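Local coordinates for substrate binding periplasmic protein (Ralstonia solanacearum, PDB 3LOP) that probably captures leucine or a related amino acid in the periplasm for uptake, closing its two lobes round the ligand, at residues A29-D34 and A273-K278; L252-P257 and G289-K294; D67-D72 and A96-P101; R63-M68 and E87-E92. All blocks are in the same frame, centred on the assembly; numbering follows the deposited sequence.

Interaction 1: residues A29-D34 and A273-K278; sequences ARLYFD and AAVGAK. With EDO (1,2-ethanediol), chain C.
Asp34, whose CB packs against Val275, has its carboxylate held by Arg30 of its own helix and by a bound 1,2-ethanediol. Arg30 NH1, one turn back, lies 2.8 Å from Asp34 OD2, but Asp34 OD2 sits well off the plane of the guanidinium, and the pair is therefore electrostatic, without a directed hydrogen bond. The other oxygen, Asp34 OD1, accepts a hydrogen bond of 3.1 Å from O1 of the diol, probably left by the crystallisation liquor, which also bonds to the backbone N of Leu49.

Across the interface the work is apolar. Val275 lays both methyls on the Asp34 stem, CG1 at 3.8 Å from Asp34 CB, the two side chains meeting at about a right angle. Leu31 swings its CG anti to the backbone N (chi1 175°), which carries CD1 over to Ala277 CB at 4.0 Å and to Val275 CB at 4.1 Å. Ala277 can offer that methyl because helix 263-275 ends in a Schellman motif at Gly276, where positive phi turns the chain back toward helix 19-38.

The charge of the carboxylate is thus probably balanced within helix 19-38, and the two helices are held together here by dispersion and hydrophobic burial.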
loop_
_atom_site.group_PDB
_atom_site.type_symbol
_atom_site.label_atom_id
_atom_site.label_comp_id
_atom_site.label_asym_id
_atom_site.label_seq_id
_atom_site.Cartn_x
_atom_site.Cartn_y
_atom_site.Cartn_z
ATOM N N ALA A 29 -3.763 -10.057 -6.152
ATOM C CA ALA A 29 -2.781 -11.135 -6.143
ATOM C C ALA A 29 -3.405 -12.421 -6.678
ATOM O O ALA A 29 -2.796 -13.133 -7.481
ATOM C CB ALA A 29 -2.252 -11.351 -4.726
ATOM N N ARG A 30 -4.621 -12.715 -6.231
ATOM C CA ARG A 30 -5.322 -13.914 -6.670
ATOM C C ARG A 30 -5.549 -13.836 -8.176
ATOM O O ARG A 30 -5.397 -14.829 -8.890
ATOM C CB ARG A 30 -6.660 -14.040 -5.938
ATOM C CG ARG A 30 -7.444 -15.299 -6.289
ATOM C CD ARG A 30 -8.701 -15.412 -5.439
ATOM N NE ARG A 30 -9.451 -16.636 -5.713
ATOM C CZ ARG A 30 -10.132 -16.869 -6.831
ATOM N NH1 ARG A 30 -10.164 -15.956 -7.794
ATOM N NH2 ARG A 30 -10.786 -18.012 -6.985
ATOM N N LEU A 31 -5.905 -12.651 -8.659
ATOM C CA LEU A 31 -6.135 -12.474 -10.085
ATOM C C LEU A 31 -4.863 -12.779 -10.863
ATOM O O LEU A 31 -4.892 -13.507 -11.859
ATOM C CB LEU A 31 -6.587 -11.043 -10.392
ATOM C CG LEU A 31 -6.739 -10.724 -11.885
ATOM C CD1 LEU A 31 -7.808 -11.609 -12.506
ATOM C CD2 LEU A 31 -7.096 -9.254 -12.060
ATOM N N TYR A 32 -3.739 -12.225 -10.416
ATOM C CA TYR A 32 -2.502 -12.478 -11.135
ATOM C C TYR A 32 -2.145 -13.959 -11.161
ATOM O O TYR A 32 -1.784 -14.497 -12.207
ATOM C CB TYR A 32 -1.324 -11.699 -10.550
ATOM C CG TYR A 32 -0.100 -11.910 -11.406
ATOM C CD1 TYR A 32 0.002 -11.296 -12.657
ATOM C CD2 TYR A 32 0.875 -12.839 -11.046
ATOM C CE1 TYR A 32 1.032 -11.614 -13.534
ATOM C CE2 TYR A 32 1.910 -13.166 -11.916
ATOM C CZ TYR A 32 1.977 -12.553 -13.158
ATOM O OH TYR A 32 2.970 -12.912 -14.043
ATOM N N PHE A 33 -2.240 -14.627 -10.018
ATOM C CA PHE A 33 -1.896 -16.040 -9.984
ATOM C C PHE A 33 -2.865 -16.903 -10.788
ATOM O O PHE A 33 -2.444 -17.863 -11.425
ATOM C CB PHE A 33 -1.777 -16.529 -8.538
ATOM C CG PHE A 33 -0.569 -15.984 -7.818
ATOM C CD1 PHE A 33 0.679 -15.986 -8.433
ATOM C CD2 PHE A 33 -0.678 -15.467 -6.532
ATOM C CE1 PHE A 33 1.802 -15.481 -7.779
ATOM C CE2 PHE A 33 0.442 -14.960 -5.869
ATOM C CZ PHE A 33 1.679 -14.967 -6.495
ATOM N N ASP A 34 -4.153 -16.568 -10.777
ATOM C CA ASP A 34 -5.113 -17.339 -11.568
ATOM C C ASP A 34 -4.769 -17.162 -13.046
ATOM O O ASP A 34 -4.832 -18.104 -13.826
ATOM C CB ASP A 34 -6.552 -16.861 -11.328
ATOM C CG ASP A 34 -7.112 -17.321 -9.995
ATOM O OD1 ASP A 34 -6.588 -18.304 -9.430
ATOM O OD2 ASP A 34 -8.096 -16.710 -9.521
ATOM N N ALA A 273 -10.663 -10.379 -17.499
ATOM C CA ALA A 273 -11.571 -10.955 -18.484
ATOM C C ALA A 273 -11.289 -12.435 -18.735
ATOM O O ALA A 273 -12.210 -13.251 -18.773
ATOM C CB ALA A 273 -11.490 -10.173 -19.794
ATOM N N ALA A 274 -10.018 -12.786 -18.892
ATOM C CA ALA A 274 -9.642 -14.170 -19.150
ATOM C C ALA A 274 -10.004 -15.113 -18.006
ATOM O O ALA A 274 -10.486 -16.227 -18.232
ATOM C CB ALA A 274 -8.145 -14.255 -19.438
ATOM N N VAL A 275 -9.758 -14.670 -16.777
ATOM C CA VAL A 275 -10.049 -15.475 -15.597
ATOM C C VAL A 275 -11.540 -15.485 -15.285
ATOM O O VAL A 275 -12.061 -16.454 -14.731
ATOM C CB VAL A 275 -9.268 -14.942 -14.369
ATOM C CG1 VAL A 275 -9.739 -15.626 -13.094
ATOM C CG2 VAL A 275 -7.778 -15.172 -14.571
ATOM N N GLY A 276 -12.224 -14.411 -15.662
ATOM C CA GLY A 276 -13.647 -14.310 -15.398
ATOM C C GLY A 276 -13.878 -13.862 -13.969
ATOM O O GLY A 276 -14.871 -14.230 -13.341
ATOM N N ALA A 277 -12.945 -13.065 -13.454
ATOM C CA ALA A 277 -13.025 -12.548 -12.092
ATOM C C ALA A 277 -13.944 -11.330 -12.050
ATOM O O ALA A 277 -13.490 -10.198 -11.875
ATOM C CB ALA A 277 -11.629 -12.176 -11.598
ATOM N N LYS A 278 -15.241 -11.572 -12.209
ATOM C CA LYS A 278 -16.227 -10.501 -12.207
ATOM C C LYS A 278 -16.271 -9.755 -10.877
ATOM O O LYS A 278 -16.592 -8.568 -10.831
ATOM C CB LYS A 278 -17.613 -11.064 -12.529
ATOM C CG LYS A 278 -18.686 -10.001 -12.701
ATOM C CD LYS A 278 -18.334 -9.044 -13.831
ATOM C CE LYS A 278 -19.337 -7.908 -13.927
ATOM N NZ LYS A 278 -20.717 -8.422 -14.118
HETATM C C1 EDO C . -4.099 -18.900 -7.344
HETATM O O1 EDO C . -4.908 -17.813 -6.888
HETATM C C2 EDO C . -4.742 -20.221 -6.939
HETATM O O2 EDO C . -4.671 -20.363 -5.522
#

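Interaction 2: residues L252-P257 and G289-K294; sequences LVMPNP and GFVAAK
Pro255 supplies the ring on this contact, and it meets Val291 through its CD atom, 4.5 Å from Val291 CG2, a loose apolar touch. The aromatic ring of Phe290, next to Val291, belongs to a different face of helix 284-303: it meets Tyr32 edge-to-face and also packs on Phe268 with the planes at about 50°.

The closer partner is Met254, present as selenomethionine. Its CG stands beside the backbone N (chi1 -80°) and the chain bends again at the next torsion, delivering the selenium to the end of the valine so that the two side chains meet tip to tip. Met254 SE sits 4.0 Å from Val291 CG2 and practically as near to CB and CG1, resting against the whole isopropyl group and not one methyl. Val264 of helix 263-275 touches both Pro255 and Val291, while Met254 also packs on Lys122, a residue of the magnesium site.

All three touching residues are buried. Segment 252-257 follows strand 249-252, whose Leu252 pairs through its backbone with Glu344; a segment leaving that strand to pack on helix 284-303 is consistent with one of the interlobe crossovers at the hinge of a type I periplasmic binding protein.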
loop_
_atom_site.group_PDB
_atom_site.type_symbol
_atom_site.label_atom_id
_atom_site.label_comp_id
_atom_site.label_asym_id
_atom_site.label_seq_id
_atom_site.Cartn_x
_atom_site.Cartn_y
_atom_site.Cartn_z
ATOM N N LEU A 252 1.580 9.092 -6.591
ATOM C CA LEU A 252 1.424 7.835 -7.309
ATOM C C LEU A 252 2.688 6.998 -7.126
ATOM O O LEU A 252 3.783 7.457 -7.452
ATOM C CB LEU A 252 1.215 8.113 -8.799
ATOM C CG LEU A 252 -0.003 8.954 -9.194
ATOM C CD1 LEU A 252 0.150 9.465 -10.625
ATOM C CD2 LEU A 252 -1.250 8.116 -9.049
ATOM N N VAL A 253 2.537 5.783 -6.602
ATOM C CA VAL A 253 3.676 4.888 -6.401
ATOM C C VAL A 253 3.435 3.555 -7.114
ATOM O O VAL A 253 4.235 2.623 -7.023
ATOM C CB VAL A 253 3.944 4.635 -4.897
ATOM C CG1 VAL A 253 4.293 5.948 -4.215
ATOM C CG2 VAL A 253 2.736 3.993 -4.238
HETATM N N MSE A 254 2.318 3.492 -7.829
HETATM C CA MSE A 254 1.918 2.315 -8.593
HETATM C C MSE A 254 1.339 2.774 -9.927
HETATM O O MSE A 254 0.975 3.942 -10.081
HETATM C CB MSE A 254 0.827 1.542 -7.848
HETATM C CG MSE A 254 1.299 0.647 -6.719
HETATM SE SE MSE A 254 2.187 -0.927 -7.386
HETATM C CE MSE A 254 3.716 -0.915 -6.210
ATOM N N PRO A 255 1.263 1.868 -10.915
ATOM C CA PRO A 255 0.694 2.251 -12.210
ATOM C C PRO A 255 -0.720 2.774 -11.933
ATOM O O PRO A 255 -1.457 2.199 -11.129
ATOM C CB PRO A 255 0.692 0.935 -12.979
ATOM C CG PRO A 255 1.934 0.263 -12.470
ATOM C CD PRO A 255 1.862 0.522 -10.978
ATOM N N ASN A 256 -1.091 3.862 -12.599
ATOM C CA ASN A 256 -2.393 4.491 -12.402
ATOM C C ASN A 256 -3.537 3.785 -13.125
ATOM O O ASN A 256 -3.551 3.718 -14.349
ATOM C CB ASN A 256 -2.299 5.950 -12.863
ATOM C CG ASN A 256 -3.593 6.719 -12.683
ATOM O OD1 ASN A 256 -4.555 6.231 -12.097
ATOM N ND2 ASN A 256 -3.614 7.948 -13.190
ATOM N N PRO A 257 -4.509 3.241 -12.370
ATOM C CA PRO A 257 -5.652 2.548 -12.973
ATOM C C PRO A 257 -6.360 3.431 -14.003
ATOM O O PRO A 257 -6.970 2.931 -14.950
ATOM C CB PRO A 257 -6.546 2.248 -11.774
ATOM C CG PRO A 257 -5.572 2.064 -10.672
ATOM C CD PRO A 257 -4.585 3.185 -10.898
ATOM N N GLY A 289 -1.557 -5.406 -5.417
ATOM C CA GLY A 289 -1.503 -6.839 -5.177
ATOM C C GLY A 289 -1.067 -7.601 -6.418
ATOM O O GLY A 289 -0.308 -8.571 -6.335
ATOM N N PHE A 290 -1.571 -7.163 -7.568
ATOM C CA PHE A 290 -1.254 -7.755 -8.867
ATOM C C PHE A 290 0.256 -7.631 -9.113
ATOM O O PHE A 290 0.929 -8.603 -9.475
ATOM C CB PHE A 290 -2.039 -6.992 -9.945
ATOM C CG PHE A 290 -2.044 -7.640 -11.307
ATOM C CD1 PHE A 290 -2.961 -8.641 -11.616
ATOM C CD2 PHE A 290 -1.175 -7.202 -12.296
ATOM C CE1 PHE A 290 -3.013 -9.192 -12.904
ATOM C CE2 PHE A 290 -1.216 -7.747 -13.585
ATOM C CZ PHE A 290 -2.138 -8.742 -13.887
ATOM N N VAL A 291 0.779 -6.427 -8.897
ATOM C CA VAL A 291 2.200 -6.148 -9.091
ATOM C C VAL A 291 3.085 -6.951 -8.140
ATOM O O VAL A 291 4.102 -7.510 -8.553
ATOM C CB VAL A 291 2.484 -4.632 -8.920
ATOM C CG1 VAL A 291 3.979 -4.373 -8.826
ATOM C CG2 VAL A 291 1.910 -3.866 -10.108
ATOM N N ALA A 292 2.703 -7.012 -6.870
ATOM C CA ALA A 292 3.490 -7.762 -5.898
ATOM C C ALA A 292 3.541 -9.231 -6.298
ATOM O O ALA A 292 4.601 -9.863 -6.259
ATOM C CB ALA A 292 2.891 -7.613 -4.509
ATOM N N ALA A 293 2.392 -9.769 -6.697
ATOM C CA ALA A 293 2.319 -11.165 -7.107
ATOM C C ALA A 293 3.197 -11.434 -8.327
ATOM O O ALA A 293 3.867 -12.461 -8.395
ATOM C CB ALA A 293 0.874 -11.552 -7.405
ATOM N N LYS A 294 3.201 -10.507 -9.283
ATOM C CA LYS A 294 4.005 -10.684 -10.487
ATOM C C LYS A 294 5.499 -10.645 -10.166
ATOM O O LYS A 294 6.279 -11.410 -10.728
ATOM C CB LYS A 294 3.658 -9.619 -11.532
ATOM C CG LYS A 294 4.315 -9.882 -12.879
ATOM C CD LYS A 294 3.754 -8.990 -13.973
ATOM C CE LYS A 294 4.366 -9.351 -15.319
ATOM N NZ LYS A 294 3.817 -8.504 -16.414
#

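Interaction 3: residues D67-D72 and A96-P101; sequences DMARVD and AEARLP
Ala69, Glu97 and Arg70 give up the most surface here, where two helices of a Rossmann-like parallel alpha/beta lobe come together near their C-terminal ends. Ala69 is the greasy centre. Its CB meets Ala98 CB at 3.7 Å, and the small methyls let the backbones approach to 6.3 Å between the CA atoms of Ala69 and Ala98. A methyl of Leu100, CD2, lies beside this pair, 4.4 Å from Ala69 CB, and Leu100 itself continues down onto Ile9 and Leu77 of the sheet. It gets there because helix 94-98 stops in a Schellman motif, with Arg99 at positive phi as the C-prime residue.

Toward solvent, Glu97 and Arg70 bridge the two helices. Glu97 is stretched out, CG anti to its own backbone nitrogen (chi1 176°), and Arg70 is equally extended as far as NE. Arg70 NH2 donates to Glu97 OE2 over 2.9 Å with an N-H...O angle of 150°, a salt bridge in which the oxygen is approached from above the carboxylate plane, 52° out of it. The same oxygen pairs with Arg66, one turn earlier on helix 58-71, so two guanidinium groups probably share and stabilise its charge. A water lies in the plane of the Arg70 guanidinium at its edge, accepting from Arg70 NE at 3.1 Å and returning a weak bond to Glu97 OE2 at 3.3 Å.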
loop_
_atom_site.group_PDB
_atom_site.type_symbol
_atom_site.label_atom_id
_atom_site.label_comp_id
_atom_site.label_asym_id
_atom_site.label_seq_id
_atom_site.Cartn_x
_atom_site.Cartn_y
_atom_site.Cartn_z
ATOM N N ASP A 67 1.353 -19.827 11.643
ATOM C CA ASP A 67 0.555 -21.013 11.338
ATOM C C ASP A 67 0.648 -21.408 9.867
ATOM O O ASP A 67 0.900 -22.572 9.545
ATOM C CB ASP A 67 -0.924 -20.786 11.688
ATOM C CG ASP A 67 -1.172 -20.653 13.172
ATOM O OD1 ASP A 67 -0.396 -21.213 13.974
ATOM O OD2 ASP A 67 -2.170 -19.989 13.550
HETATM N N MSE A 68 0.443 -20.453 8.965
HETATM C CA MSE A 68 0.499 -20.754 7.543
HETATM C C MSE A 68 1.897 -21.166 7.063
HETATM O O MSE A 68 2.033 -21.999 6.167
HETATM C CB MSE A 68 -0.032 -19.564 6.707
HETATM C CG MSE A 68 -1.555 -19.664 6.366
HETATM SE SE MSE A 68 -2.310 -18.230 5.310
HETATM C CE MSE A 68 -1.811 -17.043 6.544
ATOM N N ALA A 69 2.936 -20.600 7.669
ATOM C CA ALA A 69 4.300 -20.935 7.272
ATOM C C ALA A 69 4.624 -22.391 7.577
ATOM O O ALA A 69 5.469 -23.002 6.925
ATOM C CB ALA A 69 5.293 -20.027 7.984
ATOM N N ARG A 70 3.942 -22.946 8.572
ATOM C CA ARG A 70 4.180 -24.323 8.978
ATOM C C ARG A 70 3.307 -25.351 8.274
ATOM O O ARG A 70 3.761 -26.456 7.975
ATOM C CB ARG A 70 3.988 -24.447 10.488
ATOM C CG ARG A 70 4.953 -23.587 11.280
ATOM C CD ARG A 70 4.750 -23.743 12.770
ATOM N NE ARG A 70 5.723 -22.956 13.519
ATOM C CZ ARG A 70 5.861 -22.996 14.839
ATOM N NH1 ARG A 70 5.084 -23.790 15.566
ATOM N NH2 ARG A 70 6.784 -22.251 15.430
ATOM N N VAL A 71 2.061 -24.986 8.001
ATOM C CA VAL A 71 1.119 -25.901 7.369
ATOM C C VAL A 71 1.014 -25.826 5.848
ATOM O O VAL A 71 0.849 -26.852 5.184
ATOM C CB VAL A 71 -0.298 -25.702 7.956
ATOM C CG1 VAL A 71 -1.289 -26.626 7.262
ATOM C CG2 VAL A 71 -0.280 -25.968 9.453
ATOM N N ASP A 72 1.116 -24.626 5.289
ATOM C CA ASP A 72 0.974 -24.471 3.845
ATOM C C ASP A 72 2.235 -24.559 2.987
ATOM O O ASP A 72 2.163 -24.395 1.770
ATOM C CB ASP A 72 0.241 -23.162 3.552
ATOM C CG ASP A 72 -1.169 -23.154 4.114
ATOM O OD1 ASP A 72 -1.945 -24.069 3.770
ATOM O OD2 ASP A 72 -1.500 -22.241 4.898
ATOM N N ALA A 96 11.884 -14.487 10.380
ATOM C CA ALA A 96 13.196 -15.101 10.569
ATOM C C ALA A 96 13.063 -16.580 10.910
ATOM O O ALA A 96 13.833 -17.413 10.434
ATOM C CB ALA A 96 13.950 -14.381 11.681
ATOM N N GLU A 97 12.082 -16.896 11.743
ATOM C CA GLU A 97 11.850 -18.269 12.167
ATOM C C GLU A 97 11.450 -19.163 10.999
ATOM O O GLU A 97 11.875 -20.316 10.906
ATOM C CB GLU A 97 10.763 -18.277 13.237
ATOM C CG GLU A 97 10.333 -19.647 13.711
ATOM C CD GLU A 97 9.274 -19.538 14.778
ATOM O OE1 GLU A 97 9.609 -19.106 15.901
ATOM O OE2 GLU A 97 8.104 -19.860 14.488
ATOM N N ALA A 98 10.637 -18.620 10.101
ATOM C CA ALA A 98 10.175 -19.374 8.948
ATOM C C ALA A 98 11.072 -19.187 7.725
ATOM O O ALA A 98 10.894 -19.874 6.723
ATOM C CB ALA A 98 8.746 -18.955 8.601
ATOM N N ARG A 99 12.036 -18.271 7.817
ATOM C CA ARG A 99 12.921 -17.966 6.689
ATOM C C ARG A 99 12.025 -17.645 5.501
ATOM O O ARG A 99 12.315 -18.008 4.363
ATOM C CB ARG A 99 13.830 -19.153 6.359
ATOM C CG ARG A 99 14.916 -19.382 7.401
ATOM C CD ARG A 99 15.852 -20.528 7.018
ATOM N NE ARG A 99 15.152 -21.806 6.974
ATOM C CZ ARG A 99 14.788 -22.433 5.861
ATOM N NH1 ARG A 99 15.064 -21.906 4.675
ATOM N NH2 ARG A 99 14.135 -23.586 5.936
ATOM N N LEU A 100 10.939 -16.940 5.785
ATOM C CA LEU A 100 9.952 -16.594 4.774
ATOM C C LEU A 100 10.033 -15.151 4.300
ATOM O O LEU A 100 9.826 -14.223 5.077
ATOM C CB LEU A 100 8.551 -16.855 5.332
ATOM C CG LEU A 100 7.389 -16.796 4.342
ATOM C CD1 LEU A 100 7.489 -17.961 3.376
ATOM C CD2 LEU A 100 6.069 -16.846 5.101
ATOM N N PRO A 101 10.332 -14.944 3.010
ATOM C CA PRO A 101 10.415 -13.572 2.507
ATOM C C PRO A 101 9.033 -12.932 2.405
ATOM O O PRO A 101 8.060 -13.589 2.029
ATOM C CB PRO A 101 11.081 -13.742 1.144
ATOM C CG PRO A 101 10.625 -15.096 0.709
ATOM C CD PRO A 101 10.728 -15.916 1.976
HETATM O O HOH W 1 7.485 -21.367 11.564
#

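Interaction 4: residues R63-M68 and E87-E92; sequences RNVRDM and EALMRE
Val65 and Leu89 make the apolar half of this contact. Leu89 holds its CG beside the backbone N (chi1 -69°), and from there its forked end reaches across to helix 58-71. CD2 does most of the touching, 3.8 Å from Val65 CG2 and 3.9 Å from Val65 CB, while the second methyl, CD1, also grazes Val65 CG2. Both residues are buried, and Val94 of the following helix packs on each of them, as it does on Arg66, filling in between helix 58-71 and helix 83-91.

The polar half lies nearer solvent and works through water. Glu92 is the first residue after helix 83-91, and its CB points toward helix 58-71. Arg66 NH1 and Glu92 OE1 are 5.4 Å apart, too far for a direct pair, and a single water spans them: it accepts from Arg66 NH1 at 3.1 Å and donates to Glu92 OE1 at 2.9 Å. The backbone O of Glu92 lies near the guanidinium plane, but at 4.2 Å from Arg66 NH2 it makes no hydrogen bond. The direct ionic partner of Arg66 is Glu97, reached through NE.

Chemically, then, a buried hydrocarbon contact joins the helices, while the guanidinium, divided between a carboxylate and a water, probably adds only a weaker, solvent-screened attraction toward Glu92.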
loop_
_atom_site.group_PDB
_atom_site.type_symbol
_atom_site.label_atom_id
_atom_site.label_comp_id
_atom_site.label_asym_id
_atom_site.label_seq_id
_atom_site.Cartn_x
_atom_site.Cartn_y
_atom_site.Cartn_z
ATOM N N ARG A 63 0.080 -14.650 14.429
ATOM C CA ARG A 63 -0.381 -16.031 14.498
ATOM C C ARG A 63 -0.653 -16.612 13.113
ATOM O O ARG A 63 -0.267 -17.746 12.822
ATOM C CB ARG A 63 -1.641 -16.143 15.369
ATOM C CG ARG A 63 -1.377 -15.965 16.861
ATOM C CD ARG A 63 -2.545 -16.470 17.702
ATOM N NE ARG A 63 -3.734 -15.632 17.584
ATOM C CZ ARG A 63 -3.872 -14.443 18.162
ATOM N NH1 ARG A 63 -2.893 -13.946 18.907
ATOM N NH2 ARG A 63 -4.991 -13.748 17.995
ATOM N N ASN A 64 -1.312 -15.834 12.259
ATOM C CA ASN A 64 -1.622 -16.290 10.909
ATOM C C ASN A 64 -0.375 -16.684 10.131
ATOM O O ASN A 64 -0.305 -17.774 9.564
ATOM C CB ASN A 64 -2.353 -15.199 10.124
ATOM C CG ASN A 64 -3.821 -15.101 10.475
ATOM O OD1 ASN A 64 -4.333 -15.846 11.313
ATOM N ND2 ASN A 64 -4.508 -14.176 9.825
ATOM N N VAL A 65 0.613 -15.795 10.103
ATOM C CA VAL A 65 1.829 -16.079 9.357
ATOM C C VAL A 65 2.576 -17.293 9.895
ATOM O O VAL A 65 3.008 -18.144 9.125
ATOM C CB VAL A 65 2.761 -14.851 9.326
ATOM C CG1 VAL A 65 4.071 -15.203 8.620
ATOM C CG2 VAL A 65 2.068 -13.709 8.584
ATOM N N ARG A 66 2.718 -17.385 11.213
ATOM C CA ARG A 66 3.411 -18.527 11.800
ATOM C C ARG A 66 2.671 -19.823 11.462
ATOM O O ARG A 66 3.288 -20.802 11.040
ATOM C CB ARG A 66 3.522 -18.372 13.318
ATOM C CG ARG A 66 4.133 -19.583 14.004
ATOM C CD ARG A 66 4.496 -19.302 15.452
ATOM N NE ARG A 66 5.709 -18.496 15.561
ATOM C CZ ARG A 66 5.770 -17.310 16.157
ATOM N NH1 ARG A 66 4.682 -16.782 16.702
ATOM N NH2 ARG A 66 6.922 -16.655 16.214
ATOM N N ASP A 67 1.353 -19.827 11.643
ATOM C CA ASP A 67 0.555 -21.013 11.338
ATOM C C ASP A 67 0.648 -21.408 9.867
ATOM O O ASP A 67 0.900 -22.572 9.545
ATOM C CB ASP A 67 -0.924 -20.786 11.688
ATOM C CG ASP A 67 -1.172 -20.653 13.172
ATOM O OD1 ASP A 67 -0.396 -21.213 13.974
ATOM O OD2 ASP A 67 -2.170 -19.989 13.550
HETATM N N MSE A 68 0.443 -20.453 8.965
HETATM C CA MSE A 68 0.499 -20.754 7.543
HETATM C C MSE A 68 1.897 -21.166 7.063
HETATM O O MSE A 68 2.033 -21.999 6.167
HETATM C CB MSE A 68 -0.032 -19.564 6.707
HETATM C CG MSE A 68 -1.555 -19.664 6.366
HETATM SE SE MSE A 68 -2.310 -18.230 5.310
HETATM C CE MSE A 68 -1.811 -17.043 6.544
ATOM N N GLU A 87 5.659 -4.618 11.406
ATOM C CA GLU A 87 6.724 -4.410 12.380
ATOM C C GLU A 87 6.694 -5.492 13.458
ATOM O O GLU A 87 7.737 -5.851 14.005
ATOM C CB GLU A 87 6.637 -3.004 12.991
ATOM C CG GLU A 87 6.894 -1.904 11.962
ATOM C CD GLU A 87 6.981 -0.510 12.559
ATOM O OE1 GLU A 87 6.427 -0.284 13.654
ATOM O OE2 GLU A 87 7.593 0.371 11.917
ATOM N N ALA A 88 5.509 -6.027 13.749
ATOM C CA ALA A 88 5.397 -7.095 14.741
ATOM C C ALA A 88 5.998 -8.375 14.155
ATOM O O ALA A 88 6.687 -9.124 14.848
ATOM C CB ALA A 88 3.936 -7.319 15.126
ATOM N N LEU A 89 5.745 -8.630 12.875
ATOM C CA LEU A 89 6.307 -9.818 12.236
ATOM C C LEU A 89 7.828 -9.755 12.287
ATOM O O LEU A 89 8.495 -10.774 12.459
ATOM C CB LEU A 89 5.861 -9.919 10.775
ATOM C CG LEU A 89 4.387 -10.226 10.509
ATOM C CD1 LEU A 89 4.111 -10.162 9.011
ATOM C CD2 LEU A 89 4.044 -11.602 11.054
HETATM N N MSE A 90 8.375 -8.554 12.129
HETATM C CA MSE A 90 9.822 -8.369 12.159
HETATM C C MSE A 90 10.340 -8.477 13.594
HETATM O O MSE A 90 11.217 -9.287 13.893
HETATM C CB MSE A 90 10.193 -6.996 11.575
HETATM C CG MSE A 90 9.719 -6.779 10.141
HETATM SE SE MSE A 90 10.292 -5.093 9.352
HETATM C CE MSE A 90 9.174 -3.879 10.327
ATOM N N ARG A 91 9.773 -7.664 14.478
ATOM C CA ARG A 91 10.169 -7.630 15.881
ATOM C C ARG A 91 10.078 -8.978 16.590
ATOM O O ARG A 91 10.990 -9.365 17.324
ATOM C CB ARG A 91 9.308 -6.608 16.629
ATOM C CG ARG A 91 9.652 -6.447 18.099
ATOM C CD ARG A 91 8.665 -5.525 18.801
ATOM N NE ARG A 91 8.530 -4.239 18.120
ATOM C CZ ARG A 91 7.470 -3.875 17.404
ATOM N NH1 ARG A 91 6.438 -4.697 17.272
ATOM N NH2 ARG A 91 7.444 -2.685 16.817
ATOM N N GLU A 92 8.977 -9.688 16.375
ATOM C CA GLU A 92 8.775 -10.979 17.019
ATOM C C GLU A 92 9.505 -12.134 16.334
ATOM O O GLU A 92 9.410 -13.282 16.770
ATOM C CB GLU A 92 7.276 -11.262 17.131
ATOM C CG GLU A 92 6.578 -10.270 18.052
ATOM C CD GLU A 92 5.091 -10.506 18.170
ATOM O OE1 GLU A 92 4.690 -11.662 18.420
ATOM O OE2 GLU A 92 4.323 -9.530 18.026
HETATM O O HOH W 2 5.591 -14.384 18.527
#

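Starting from the N terminus, helix 19-38 supplies the first half of interaction 1, which closes only some 240 residues later, at the end of helix 263-275. Within that long span, helix 58-71 opens interactions 4 and 3 together; helix 83-91 closes the first and helix 94-98 the second, so two short loops, each containing strand 74-78, tie these helices to one another on one side of the lobe. The two contacts share Asp67 and Met68 and touch through Arg66 and Glu97. Interaction 2 opens after strand 249-252 and closes on helix 284-303, crossing interaction 1. Those two touch where Tyr32 and Phe33 pack on Phe290, Ala293 and Lys294, while interactions 3 and 4 stand well apart from both.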